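Local coordinates for uncharacterized protein (Arthrobacter sp., PDB 3KOP), which is of unknown function but adopts a cyclophilin-like beta fold of the DUF3830 family and packs with other copies of itself in a six-chain assembly, at residues 42-47 / 84-89; 26-31 / 177-182; 65-70 / 130-135; 36-41 / 152-157. All coordinates share one frame; numbering follows the deposited sequence.

In the fold
The four contacts touch different parts of one curled antiparallel sheet, the core of the cyclophilin-like fold; no ligand marks a functional site. Interaction 2 joins strand 23-28 to the last strand and closes the largest loop, with the other three nested inside it. Interaction 4 is 16 Å from it, centre to centre, and touches it where Ile-26 CD1 packs on Ala-37 CB at 3.9 Å. Interaction 3, also 16 Å from both, meets interaction 2 where Ile-26 CG2 packs on Val-131 CG2 at 3.9 Å, and interaction 4 through Val-131 and Ile-155. Interaction 1 follows interaction 4 onto helix 45-54, its centre 13 Å away, where Thr-47 and Ala-44 pack on Phe-152.

Interaction 1 (42-47 / 84-89); sequences DVAPRT and GAENTT
Glu-86 lays its extended side chain across the start of helix 45-54, its carboxylate set against the first turn. CG stands anti to the backbone N (chi1 -164°) and the chain stays straight beyond it, which carries both oxygens to backbone N-H groups that no preceding turn of helix can satisfy. Glu-86 OE2 takes Arg-46 N at 2.8 Å and Glu-86 OE1 takes Thr-47 N at 2.7 Å, each through the syn lone pair, the side of the other oxygen. On its anti side, slightly out of the carboxylate plane, Glu-86 OE1 also accepts from Thr-47 OG1 at 2.7 Å. Ala-44 holds the N-cap position but has no polar side chain to cap with, and its CB lies 3.7 Å from Glu-86 OE1. Pro-45 CD also rests against Glu-86 OE2, at 3.1 Å. The bend of Arg-46 at chi3 (-56°) turns one guanidinium face toward Glu-86 OE2; the salt bridge from Arg-46 NH1 to this oxygen is long, 3.8 Å, and purely electrostatic, while NE bonds Pro-83 O and NH1 bonds Asn-105 of a second subunit. Asn-87 sets ND2 3.4 Å from Val-43 CG2, and ND2 hydrogen-bonds Val-151 O. Shortening Glu-86 to alanine would probably leave the amides of Arg-46 and Thr-47 without their acceptor, the Thr-47 hydroxyl short of one partner and the guanidinium without its nearby negative charge. Three bonds grip this buried carboxylate, and the helix N-terminus together with Arg-46 is likely to favour its ionised form.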
loop_
_atom_site.group_PDB
_atom_site.type_symbol
_atom_site.label_atom_id
_atom_site.label_comp_id
_atom_site.label_asym_id
_atom_site.label_seq_id
_atom_site.Cartn_x
_atom_site.Cartn_y
_atom_site.Cartn_z
ATOM N N ASP F 42 -19.613 12.417 19.201
ATOM C CA ASP F 42 -18.537 12.034 20.133
ATOM C C ASP F 42 -17.135 12.026 19.484
ATOM O O ASP F 42 -16.242 12.677 19.966
ATOM C CB ASP F 42 -18.831 10.695 20.853
ATOM C CG ASP F 42 -19.102 9.503 19.904
ATOM O OD1 ASP F 42 -19.270 9.628 18.647
ATOM O OD2 ASP F 42 -19.181 8.385 20.468
ATOM N N VAL F 43 -16.963 11.347 18.360
ATOM C CA VAL F 43 -15.630 11.185 17.757
ATOM C C VAL F 43 -15.352 12.079 16.538
ATOM O O VAL F 43 -14.207 12.218 16.130
ATOM C CB VAL F 43 -15.365 9.680 17.420
ATOM C CG1 VAL F 43 -15.443 8.829 18.693
ATOM C CG2 VAL F 43 -16.326 9.165 16.324
ATOM N N ALA F 44 -16.388 12.648 15.926
ATOM C CA ALA F 44 -16.243 13.568 14.786
ATOM C C ALA F 44 -17.078 14.838 15.071
ATOM O O ALA F 44 -17.974 15.180 14.268
ATOM C CB ALA F 44 -16.757 12.933 13.472
ATOM N N PRO F 45 -16.807 15.528 16.204
ATOM C CA PRO F 45 -17.646 16.697 16.560
ATOM C C PRO F 45 -17.564 17.806 15.557
ATOM O O PRO F 45 -18.590 18.426 15.259
ATOM C CB PRO F 45 -17.072 17.151 17.909
ATOM C CG PRO F 45 -15.647 16.593 17.944
ATOM C CD PRO F 45 -15.794 15.253 17.239
ATOM N N ARG F 46 -16.360 18.107 15.047
ATOM C CA ARG F 46 -16.223 19.228 14.124
ATOM C C ARG F 46 -16.938 18.952 12.785
ATOM O O ARG F 46 -17.615 19.816 12.235
ATOM C CB ARG F 46 -14.763 19.588 13.887
ATOM C CG ARG F 46 -14.002 20.008 15.145
ATOM C CD ARG F 46 -12.694 20.697 14.790
ATOM N NE ARG F 46 -11.834 19.872 13.930
ATOM C CZ ARG F 46 -10.983 18.938 14.383
ATOM N NH1 ARG F 46 -10.897 18.682 15.685
ATOM N NH2 ARG F 46 -10.215 18.255 13.539
ATOM N N THR F 47 -16.741 17.763 12.236
ATOM C CA THR F 47 -17.340 17.429 10.941
ATOM C C THR F 47 -18.863 17.288 11.067
ATOM O O THR F 47 -19.604 17.700 10.166
ATOM C CB THR F 47 -16.739 16.100 10.392
ATOM O OG1 THR F 47 -15.312 16.162 10.467
ATOM C CG2 THR F 47 -17.184 15.830 8.982
ATOM N N GLY F 84 -10.793 19.883 8.921
ATOM C CA GLY F 84 -9.525 19.173 8.951
ATOM C C GLY F 84 -9.690 17.694 9.255
ATOM O O GLY F 84 -10.811 17.207 9.439
ATOM N N ALA F 85 -8.569 16.993 9.332
ATOM C CA ALA F 85 -8.583 15.525 9.570
ATOM C C ALA F 85 -9.259 15.214 10.913
ATOM O O ALA F 85 -8.887 15.748 11.954
ATOM C CB ALA F 85 -7.164 14.923 9.519
ATOM N N GLU F 86 -10.282 14.365 10.872
ATOM C CA GLU F 86 -11.022 13.999 12.091
ATOM C C GLU F 86 -11.631 12.614 11.901
ATOM O O GLU F 86 -12.384 12.399 10.927
ATOM C CB GLU F 86 -12.137 15.031 12.353
ATOM C CG GLU F 86 -12.704 14.993 13.763
ATOM C CD GLU F 86 -13.912 15.939 13.982
ATOM O OE1 GLU F 86 -14.773 16.045 13.088
ATOM O OE2 GLU F 86 -13.988 16.536 15.076
ATOM N N ASN F 87 -11.333 11.689 12.819
ATOM C CA ASN F 87 -11.853 10.333 12.784
ATOM C C ASN F 87 -11.697 9.689 11.408
ATOM O O ASN F 87 -12.640 9.080 10.880
ATOM C CB ASN F 87 -13.333 10.327 13.182
ATOM C CG ASN F 87 -13.822 8.980 13.643
ATOM O OD1 ASN F 87 -13.151 8.304 14.411
ATOM N ND2 ASN F 87 -15.033 8.603 13.233
ATOM N N THR F 88 -10.507 9.819 10.837
ATOM C CA THR F 88 -10.301 9.416 9.462
ATOM C C THR F 88 -10.147 7.909 9.292
ATOM O O THR F 88 -9.739 7.153 10.228
ATOM C CB THR F 88 -9.102 10.145 8.851
ATOM O OG1 THR F 88 -7.910 9.685 9.465
ATOM C CG2 THR F 88 -9.198 11.710 9.086
ATOM N N THR F 89 -10.513 7.477 8.094
ATOM C CA THR F 89 -10.265 6.128 7.638
ATOM C C THR F 89 -9.724 6.115 6.191
ATOM O O THR F 89 -10.017 7.016 5.368
ATOM C CB THR F 89 -11.559 5.265 7.728
ATOM O OG1 THR F 89 -11.244 3.883 7.521
ATOM C CG2 THR F 89 -12.583 5.753 6.698
#

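Interaction 2 (26-31 / 177-182); sequences ITLEKR and ETLTFS
Strands 26-28 and 178-182 run antiparallel at 157°, with Thr-27 and Thr-180 as a hydrogen-bonded pair flanked by the non-hydrogen-bonded pairs Ile-26/Phe-181 and Leu-28/Leu-179. On the face of these apolar residues, Ile-26 lies alongside Phe-181, CG2 over the ring face and Ile-26 CG1 3.8 Å from Phe-181 CD2. Ile-26 CG2 also meets Leu-179 CD1 at 3.7 Å. Thr-27 and Thr-180 point to the other face, and Glu-29, just beyond the strand and bent at chi2 (-85°), reaches across to Thr-180 at about a right angle; Thr-180 OG1 donates to Glu-29 OE2 at 2.7 Å from above the carboxylate plane, while also bonding Ser-58. A water links Thr-27 OG1, Thr-180 O and Ser-182 OG, and Thr-27 OG1 also bonds Thr-34 OG1. Where strand 23-28 ends, Glu-177 receives the chain. Glu-177 OE1 accepts from Lys-30 N at 2.8 Å and, through its anti lone pair, from Thr-178 N. Glu-177 OE2 takes Arg-31 N at 2.9 Å through the syn lone pair and Arg-31 NH1 at 3.0 Å from the anti side, nearly in the guanidinium plane. Four bonds fix the carboxylate of a buried residue, and Asp-168 of helix 159-172 shares the arginine's charge. Leu-28 packs against that helix on Met-162, Ala-165 and Ile-169, while strand 57-63 pairs with the far edge of strand 178-183 and Ile-26 reaches Val-131 of strand 125-132.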
loop_
_atom_site.group_PDB
_atom_site.type_symbol
_atom_site.label_atom_id
_atom_site.label_comp_id
_atom_site.label_asym_id
_atom_site.label_seq_id
_atom_site.Cartn_x
_atom_site.Cartn_y
_atom_site.Cartn_z
ATOM N N ILE F 26 -30.499 10.251 4.614
ATOM C CA ILE F 26 -29.712 10.200 3.407
ATOM C C ILE F 26 -30.593 9.531 2.359
ATOM O O ILE F 26 -30.989 8.384 2.524
ATOM C CB ILE F 26 -28.424 9.411 3.585
ATOM C CG1 ILE F 26 -27.607 9.944 4.764
ATOM C CG2 ILE F 26 -27.603 9.456 2.299
ATOM C CD1 ILE F 26 -26.381 9.044 5.178
ATOM N N THR F 27 -30.883 10.268 1.298
ATOM C CA THR F 27 -31.970 9.933 0.380
ATOM C C THR F 27 -31.499 9.998 -1.053
ATOM O O THR F 27 -30.791 10.938 -1.432
ATOM C CB THR F 27 -33.154 10.945 0.531
ATOM O OG1 THR F 27 -33.650 10.928 1.880
ATOM C CG2 THR F 27 -34.305 10.600 -0.441
ATOM N N LEU F 28 -31.920 9.005 -1.840
ATOM C CA LEU F 28 -31.841 9.033 -3.278
ATOM C C LEU F 28 -33.216 9.442 -3.797
ATOM O O LEU F 28 -34.205 8.730 -3.605
ATOM C CB LEU F 28 -31.433 7.660 -3.832
ATOM C CG LEU F 28 -29.990 7.254 -3.533
ATOM C CD1 LEU F 28 -29.766 5.743 -3.744
ATOM C CD2 LEU F 28 -29.014 8.069 -4.383
ATOM N N GLU F 29 -33.282 10.579 -4.458
ATOM C CA GLU F 29 -34.574 11.231 -4.718
ATOM C C GLU F 29 -35.365 10.557 -5.810
ATOM O O GLU F 29 -36.580 10.508 -5.731
ATOM C CB GLU F 29 -34.379 12.669 -5.144
ATOM C CG GLU F 29 -33.554 13.518 -4.201
ATOM C CD GLU F 29 -34.343 14.111 -3.075
ATOM O OE1 GLU F 29 -35.392 13.550 -2.693
ATOM O OE2 GLU F 29 -33.911 15.161 -2.572
ATOM N N LYS F 30 -34.686 10.078 -6.850
ATOM C CA LYS F 30 -35.359 9.464 -7.986
ATOM C C LYS F 30 -35.772 8.055 -7.631
ATOM O O LYS F 30 -36.933 7.678 -7.811
ATOM C CB LYS F 30 -34.451 9.458 -9.210
ATOM C CG LYS F 30 -35.058 8.889 -10.464
ATOM C CD LYS F 30 -34.133 9.116 -11.639
ATOM C CE LYS F 30 -34.642 8.448 -12.925
ATOM N NZ LYS F 30 -33.968 7.123 -13.111
ATOM N N ARG F 31 -34.856 7.259 -7.109
ATOM C CA ARG F 31 -35.258 5.928 -6.642
ATOM C C ARG F 31 -36.160 5.969 -5.382
ATOM O O ARG F 31 -36.823 4.988 -5.061
ATOM C CB ARG F 31 -34.036 5.040 -6.430
ATOM C CG ARG F 31 -33.308 4.683 -7.730
ATOM C CD ARG F 31 -31.904 4.234 -7.482
ATOM N NE ARG F 31 -31.286 3.749 -8.708
ATOM C CZ ARG F 31 -30.826 4.520 -9.685
ATOM N NH1 ARG F 31 -30.840 5.849 -9.587
ATOM N NH2 ARG F 31 -30.304 3.954 -10.769
ATOM N N GLU F 177 -30.376 11.271 -10.896
ATOM C CA GLU F 177 -30.449 10.794 -9.537
ATOM C C GLU F 177 -29.722 11.786 -8.703
ATOM O O GLU F 177 -28.657 12.267 -9.101
ATOM C CB GLU F 177 -29.851 9.387 -9.390
ATOM C CG GLU F 177 -29.977 8.784 -7.998
ATOM C CD GLU F 177 -31.412 8.745 -7.470
ATOM O OE1 GLU F 177 -31.888 9.784 -6.940
ATOM O OE2 GLU F 177 -32.048 7.663 -7.538
ATOM N N THR F 178 -30.308 12.099 -7.552
ATOM C CA THR F 178 -29.780 13.113 -6.630
ATOM C C THR F 178 -29.610 12.475 -5.258
ATOM O O THR F 178 -30.491 11.738 -4.788
ATOM C CB THR F 178 -30.772 14.309 -6.536
ATOM O OG1 THR F 178 -30.969 14.860 -7.838
ATOM C CG2 THR F 178 -30.266 15.391 -5.620
ATOM N N LEU F 179 -28.483 12.776 -4.611
ATOM C CA LEU F 179 -28.227 12.324 -3.253
ATOM C C LEU F 179 -28.373 13.499 -2.267
ATOM O O LEU F 179 -27.655 14.516 -2.344
ATOM C CB LEU F 179 -26.813 11.734 -3.160
ATOM C CG LEU F 179 -26.349 11.235 -1.796
ATOM C CD1 LEU F 179 -27.157 10.007 -1.310
ATOM C CD2 LEU F 179 -24.832 10.940 -1.828
ATOM N N THR F 180 -29.276 13.330 -1.313
ATOM C CA THR F 180 -29.656 14.403 -0.401
ATOM C C THR F 180 -29.397 14.056 1.059
ATOM O O THR F 180 -29.864 13.026 1.569
ATOM C CB THR F 180 -31.144 14.781 -0.602
ATOM O OG1 THR F 180 -31.313 15.255 -1.939
ATOM C CG2 THR F 180 -31.562 15.885 0.387
ATOM N N PHE F 181 -28.622 14.914 1.726
ATOM C CA PHE F 181 -28.446 14.832 3.157
ATOM C C PHE F 181 -29.325 15.884 3.855
ATOM O O PHE F 181 -29.273 17.069 3.529
ATOM C CB PHE F 181 -26.972 15.019 3.529
ATOM C CG PHE F 181 -26.032 13.982 2.902
ATOM C CD1 PHE F 181 -25.626 14.105 1.593
ATOM C CD2 PHE F 181 -25.517 12.931 3.667
ATOM C CE1 PHE F 181 -24.752 13.174 1.026
ATOM C CE2 PHE F 181 -24.643 12.018 3.114
ATOM C CZ PHE F 181 -24.256 12.146 1.790
ATOM N N SER F 182 -30.092 15.444 4.847
ATOM C CA SER F 182 -31.049 16.329 5.544
ATOM C C SER F 182 -31.121 15.962 7.018
ATOM O O SER F 182 -30.777 14.849 7.413
ATOM C CB SER F 182 -32.442 16.223 4.907
ATOM O OG SER F 182 -32.977 14.890 4.998
HETATM O O HOH W 1 -32.372 13.205 2.825
#

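Interaction 3 (65-70 / 130-135); sequences KYARNE and AVFYGR
Asn-69 sits over the Tyr-133 ring, its CB 4.0 Å from the ring centroid and 8° off the normal, a CH-pi contact centred on the face. The two side chains cross at about a right angle, and the amide plane stands 72° from the ring. Tyr-133 holds CG between its own backbone N and carbonyl carbon (chi1 65°), which turns one ring face toward Asn-69. Tyr-133 N donates to Asn-69 O at 2.9 Å. The phenol is bonded to His-63 and to Lys-65 of a fourth subunit. At the other end of Asn-69, ND2 gives a weak bond to Arg-135 O and a further one to Ser-111 of that fourth subunit. Asn-69 CB lies 3.4 Å from Gly-134 N, where a side chain on the glycine would collide with the amide. Glu-70 and Phe-132, a non-hydrogen-bonded pair, lie side by side, with carboxylate and ring nearly parallel. CG of Glu-70 rides over the Phe-132 ring face toward the rim, 4.1 Å from the centroid, while Ala-67 O meets the ring edge. A serine at Tyr-133 would probably uncover Asn-69 CB and leave His-63 and the neighbouring subunit's Lys-65 without the phenol oxygen. The loop joining strands 57-63 and 70-76 is docked on the end of strand 125-132, with helix 159-172 packing on Tyr-133 and Val-131 reaching Ile-155 of strand 145-157.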
loop_
_atom_site.group_PDB
_atom_site.type_symbol
_atom_site.label_atom_id
_atom_site.label_comp_id
_atom_site.label_asym_id
_atom_site.label_seq_id
_atom_site.Cartn_x
_atom_site.Cartn_y
_atom_site.Cartn_z
ATOM N N LYS F 65 -15.420 4.982 -8.488
ATOM C CA LYS F 65 -14.671 4.159 -9.445
ATOM C C LYS F 65 -13.417 3.542 -8.809
ATOM O O LYS F 65 -12.858 2.605 -9.364
ATOM C CB LYS F 65 -14.208 4.958 -10.649
ATOM C CG LYS F 65 -15.281 5.509 -11.595
ATOM C CD LYS F 65 -14.532 6.200 -12.744
ATOM C CE LYS F 65 -15.390 7.031 -13.655
ATOM N NZ LYS F 65 -14.641 7.393 -14.977
ATOM N N TYR F 66 -12.934 4.086 -7.701
ATOM C CA TYR F 66 -11.788 3.449 -7.026
ATOM C C TYR F 66 -12.060 2.968 -5.618
ATOM O O TYR F 66 -11.479 1.970 -5.209
ATOM C CB TYR F 66 -10.533 4.317 -7.083
ATOM C CG TYR F 66 -10.637 5.634 -6.368
ATOM C CD1 TYR F 66 -10.410 5.707 -5.018
ATOM C CD2 TYR F 66 -10.918 6.806 -7.053
ATOM C CE1 TYR F 66 -10.463 6.881 -4.354
ATOM C CE2 TYR F 66 -11.018 8.020 -6.373
ATOM C CZ TYR F 66 -10.780 8.037 -5.032
ATOM O OH TYR F 66 -10.849 9.191 -4.308
ATOM N N ALA F 67 -12.935 3.650 -4.874
ATOM C CA ALA F 67 -13.181 3.340 -3.462
ATOM C C ALA F 67 -14.182 2.182 -3.253
ATOM O O ALA F 67 -14.526 1.808 -2.125
ATOM C CB ALA F 67 -13.645 4.614 -2.709
ATOM N N ARG F 68 -14.627 1.629 -4.364
ATOM C CA ARG F 68 -15.411 0.422 -4.432
ATOM C C ARG F 68 -16.869 0.572 -4.061
ATOM O O ARG F 68 -17.627 1.048 -4.902
ATOM C CB ARG F 68 -14.741 -0.774 -3.759
ATOM C CG ARG F 68 -15.267 -2.063 -4.402
ATOM C CD ARG F 68 -14.573 -3.170 -3.810
ATOM N NE ARG F 68 -14.833 -4.422 -4.478
ATOM C CZ ARG F 68 -14.377 -5.577 -4.036
ATOM N NH1 ARG F 68 -13.640 -5.594 -2.944
ATOM N NH2 ARG F 68 -14.631 -6.711 -4.698
ATOM N N ASN F 69 -17.290 0.162 -2.857
ATOM C CA ASN F 69 -18.711 0.178 -2.505
ATOM C C ASN F 69 -19.137 1.517 -1.947
ATOM O O ASN F 69 -19.495 1.669 -0.763
ATOM C CB ASN F 69 -19.036 -0.985 -1.594
ATOM C CG ASN F 69 -18.764 -2.312 -2.264
ATOM O OD1 ASN F 69 -19.381 -2.605 -3.285
ATOM N ND2 ASN F 69 -17.816 -3.081 -1.744
ATOM N N GLU F 70 -19.092 2.487 -2.843
ATOM C CA GLU F 70 -19.281 3.892 -2.514
ATOM C C GLU F 70 -20.238 4.617 -3.486
ATOM O O GLU F 70 -20.135 4.459 -4.718
ATOM C CB GLU F 70 -17.943 4.590 -2.617
ATOM C CG GLU F 70 -18.015 6.047 -2.227
ATOM C CD GLU F 70 -16.863 6.894 -2.734
ATOM O OE1 GLU F 70 -16.220 6.502 -3.748
ATOM O OE2 GLU F 70 -16.654 7.982 -2.116
ATOM N N ALA F 130 -19.925 11.111 1.179
ATOM C CA ALA F 130 -19.903 9.740 0.681
ATOM C C ALA F 130 -20.555 8.758 1.631
ATOM O O ALA F 130 -20.451 8.882 2.856
ATOM C CB ALA F 130 -18.435 9.286 0.353
ATOM N N VAL F 131 -21.196 7.760 1.031
ATOM C CA VAL F 131 -21.830 6.672 1.721
ATOM C C VAL F 131 -21.173 5.372 1.260
ATOM O O VAL F 131 -21.088 5.102 0.065
ATOM C CB VAL F 131 -23.338 6.622 1.388
ATOM C CG1 VAL F 131 -23.989 5.321 1.885
ATOM C CG2 VAL F 131 -24.035 7.830 2.002
ATOM N N PHE F 132 -20.701 4.590 2.220
ATOM C CA PHE F 132 -20.182 3.272 1.928
ATOM C C PHE F 132 -21.207 2.196 2.243
ATOM O O PHE F 132 -21.736 2.125 3.354
ATOM C CB PHE F 132 -18.853 3.087 2.639
ATOM C CG PHE F 132 -17.797 3.888 2.030
ATOM C CD1 PHE F 132 -17.059 3.374 0.966
ATOM C CD2 PHE F 132 -17.575 5.174 2.449
ATOM C CE1 PHE F 132 -16.065 4.128 0.376
ATOM C CE2 PHE F 132 -16.615 5.951 1.837
ATOM C CZ PHE F 132 -15.847 5.426 0.821
ATOM N N TYR F 133 -21.557 1.425 1.226
ATOM C CA TYR F 133 -22.682 0.477 1.325
ATOM C C TYR F 133 -22.246 -0.966 1.374
ATOM O O TYR F 133 -23.070 -1.825 1.574
ATOM C CB TYR F 133 -23.682 0.687 0.193
ATOM C CG TYR F 133 -23.180 0.388 -1.197
ATOM C CD1 TYR F 133 -23.328 -0.877 -1.754
ATOM C CD2 TYR F 133 -22.591 1.396 -1.984
ATOM C CE1 TYR F 133 -22.875 -1.161 -3.055
ATOM C CE2 TYR F 133 -22.146 1.129 -3.278
ATOM C CZ TYR F 133 -22.298 -0.155 -3.804
ATOM O OH TYR F 133 -21.874 -0.419 -5.074
ATOM N N GLY F 134 -20.957 -1.231 1.199
ATOM C CA GLY F 134 -20.397 -2.594 1.262
ATOM C C GLY F 134 -19.010 -2.532 1.877
ATOM O O GLY F 134 -18.562 -1.451 2.322
ATOM N N ARG F 135 -18.305 -3.660 1.887
ATOM C CA ARG F 135 -17.026 -3.790 2.575
ATOM C C ARG F 135 -15.853 -3.945 1.584
ATOM O O ARG F 135 -16.040 -3.920 0.370
ATOM C CB ARG F 135 -17.020 -4.978 3.566
ATOM C CG ARG F 135 -17.230 -6.368 2.926
ATOM C CD ARG F 135 -17.054 -7.481 3.971
ATOM N NE ARG F 135 -15.679 -7.473 4.462
ATOM C CZ ARG F 135 -15.308 -7.870 5.675
ATOM N NH1 ARG F 135 -16.222 -8.335 6.552
ATOM N NH2 ARG F 135 -14.022 -7.781 6.038
#

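Interaction 4 (36-41 / 152-157); sequences KALLLD and FATIVE
Phe-152 meets Leu-39 at the edge of its ring, Phe-152 CD2 lying 4.0 Å from Leu-39 CD1, while Val-51 of helix 45-54 and Val-97 and Tyr-99 of strand 96-103 also pack on this side chain. The contact joins strands 33-39 and 145-157, an antiparallel pair in the curled sheet of the cyclophilin-like fold, their short axes 139° apart. Two classic beta bulges interrupt strand 145-157: Phe-152 and Ala-153 face Val-97, and Val-156 and Glu-157 face Lys-36. On the face of Ala-37, Leu-39, Ala-153 and Ile-155, Ala-37 CB touches Ala-153 CB at 4.0 Å; in the non-hydrogen-bonded pair beside the second bulge, Ala-37 CA lies 3.9 Å from Ile-155 CA. On the other face Lys-36 runs alongside Glu-157, with Lys-36 NZ 4.2 Å from Glu-157 OE2, beyond a salt bridge, and makes a cation-pi contact with Tyr-23. Leu-38 CB meets Val-156 CG1. Leu-40, centre of an inverse gamma turn, holds CG anti to its carbonyl carbon (chi1 -63°), against Phe-152 O, and the extended chi2 (176°) lays CD1 near Ala-153 N. At the second bulge, Lys-36 O accepts both Val-156 N at 2.8 Å and Glu-157 N at 3.2 Å.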
loop_
_atom_site.group_PDB
_atom_site.type_symbol
_atom_site.label_atom_id
_atom_site.label_comp_id
_atom_site.label_asym_id
_atom_site.label_seq_id
_atom_site.Cartn_x
_atom_site.Cartn_y
_atom_site.Cartn_z
ATOM N N LYS F 36 -31.204 6.221 7.466
ATOM C CA LYS F 36 -30.957 7.134 8.561
ATOM C C LYS F 36 -29.621 6.814 9.203
ATOM O O LYS F 36 -29.294 5.651 9.402
ATOM C CB LYS F 36 -32.057 7.054 9.627
ATOM C CG LYS F 36 -31.899 8.089 10.708
ATOM C CD LYS F 36 -32.870 7.925 11.878
ATOM C CE LYS F 36 -34.234 8.316 11.521
ATOM N NZ LYS F 36 -35.052 8.565 12.801
ATOM N N ALA F 37 -28.885 7.872 9.538
ATOM C CA ALA F 37 -27.551 7.771 10.076
ATOM C C ALA F 37 -27.439 8.571 11.353
ATOM O O ALA F 37 -27.985 9.669 11.454
ATOM C CB ALA F 37 -26.521 8.259 9.042
ATOM N N LEU F 38 -26.737 7.989 12.318
ATOM C CA LEU F 38 -26.380 8.636 13.541
ATOM C C LEU F 38 -25.171 9.496 13.296
ATOM O O LEU F 38 -24.158 9.044 12.778
ATOM C CB LEU F 38 -26.041 7.605 14.594
ATOM C CG LEU F 38 -25.401 8.106 15.868
ATOM C CD1 LEU F 38 -26.495 8.876 16.711
ATOM C CD2 LEU F 38 -24.792 6.941 16.640
ATOM N N LEU F 39 -25.262 10.741 13.740
ATOM C CA LEU F 39 -24.174 11.663 13.605
ATOM C C LEU F 39 -23.176 11.435 14.738
ATOM O O LEU F 39 -23.576 11.335 15.877
ATOM C CB LEU F 39 -24.758 13.058 13.664
ATOM C CG LEU F 39 -24.371 14.044 12.633
ATOM C CD1 LEU F 39 -24.477 13.478 11.215
ATOM C CD2 LEU F 39 -25.265 15.306 12.799
ATOM N N LEU F 40 -21.881 11.350 14.415
ATOM C CA LEU F 40 -20.867 10.930 15.379
ATOM C C LEU F 40 -20.288 12.149 16.120
ATOM O O LEU F 40 -19.117 12.527 15.948
ATOM C CB LEU F 40 -19.775 10.098 14.701
ATOM C CG LEU F 40 -20.231 8.771 14.071
ATOM C CD1 LEU F 40 -19.022 8.152 13.360
ATOM C CD2 LEU F 40 -20.903 7.765 15.086
ATOM N N ASP F 41 -21.154 12.761 16.934
ATOM C CA ASP F 41 -20.793 13.951 17.723
ATOM C C ASP F 41 -19.723 13.668 18.748
ATOM O O ASP F 41 -18.994 14.580 19.119
ATOM C CB ASP F 41 -22.036 14.547 18.394
ATOM C CG ASP F 41 -22.894 15.308 17.423
ATOM O OD1 ASP F 41 -22.344 16.194 16.774
ATOM O OD2 ASP F 41 -24.098 15.045 17.311
ATOM N N PHE F 152 -18.065 10.537 9.814
ATOM C CA PHE F 152 -18.840 11.439 10.688
ATOM C C PHE F 152 -20.262 10.970 10.995
ATOM O O PHE F 152 -20.972 11.597 11.783
ATOM C CB PHE F 152 -18.863 12.872 10.091
ATOM C CG PHE F 152 -19.804 13.040 8.917
ATOM C CD1 PHE F 152 -19.362 12.812 7.612
ATOM C CD2 PHE F 152 -21.120 13.441 9.113
ATOM C CE1 PHE F 152 -20.190 12.965 6.552
ATOM C CE2 PHE F 152 -21.967 13.579 8.027
ATOM C CZ PHE F 152 -21.504 13.340 6.750
ATOM N N ALA F 153 -20.673 9.875 10.379
ATOM C CA ALA F 153 -21.959 9.291 10.651
ATOM C C ALA F 153 -21.954 7.815 10.327
ATOM O O ALA F 153 -21.080 7.315 9.568
ATOM C CB ALA F 153 -23.057 10.000 9.900
ATOM N N THR F 154 -22.896 7.115 10.940
ATOM C CA THR F 154 -23.041 5.698 10.692
ATOM C C THR F 154 -24.499 5.344 10.496
ATOM O O THR F 154 -25.383 5.734 11.280
ATOM C CB THR F 154 -22.405 4.861 11.803
ATOM O OG1 THR F 154 -22.231 3.527 11.321
ATOM C CG2 THR F 154 -23.265 4.865 13.079
ATOM N N ILE F 155 -24.763 4.644 9.393
ATOM C CA ILE F 155 -26.137 4.279 9.018
ATOM C C ILE F 155 -26.694 3.282 10.026
ATOM O O ILE F 155 -26.122 2.211 10.240
ATOM C CB ILE F 155 -26.218 3.790 7.553
ATOM C CG1 ILE F 155 -25.802 4.936 6.606
ATOM C CG2 ILE F 155 -27.652 3.328 7.200
ATOM C CD1 ILE F 155 -25.588 4.508 5.173
ATOM N N VAL F 156 -27.817 3.642 10.653
ATOM C CA VAL F 156 -28.466 2.791 11.638
ATOM C C VAL F 156 -29.824 2.226 11.191
ATOM O O VAL F 156 -30.333 1.304 11.802
ATOM C CB VAL F 156 -28.633 3.524 13.017
ATOM C CG1 VAL F 156 -27.271 3.785 13.650
ATOM C CG2 VAL F 156 -29.434 4.820 12.870
ATOM N N GLU F 157 -30.414 2.766 10.131
ATOM C CA GLU F 157 -31.628 2.223 9.575
ATOM C C GLU F 157 -31.573 2.300 8.077
ATOM O O GLU F 157 -31.166 3.328 7.519
ATOM C CB GLU F 157 -32.847 3.049 9.974
ATOM C CG GLU F 157 -33.241 3.044 11.394
ATOM C CD GLU F 157 -34.464 3.939 11.622
ATOM O OE1 GLU F 157 -35.216 4.204 10.653
ATOM O OE2 GLU F 157 -34.657 4.380 12.773
#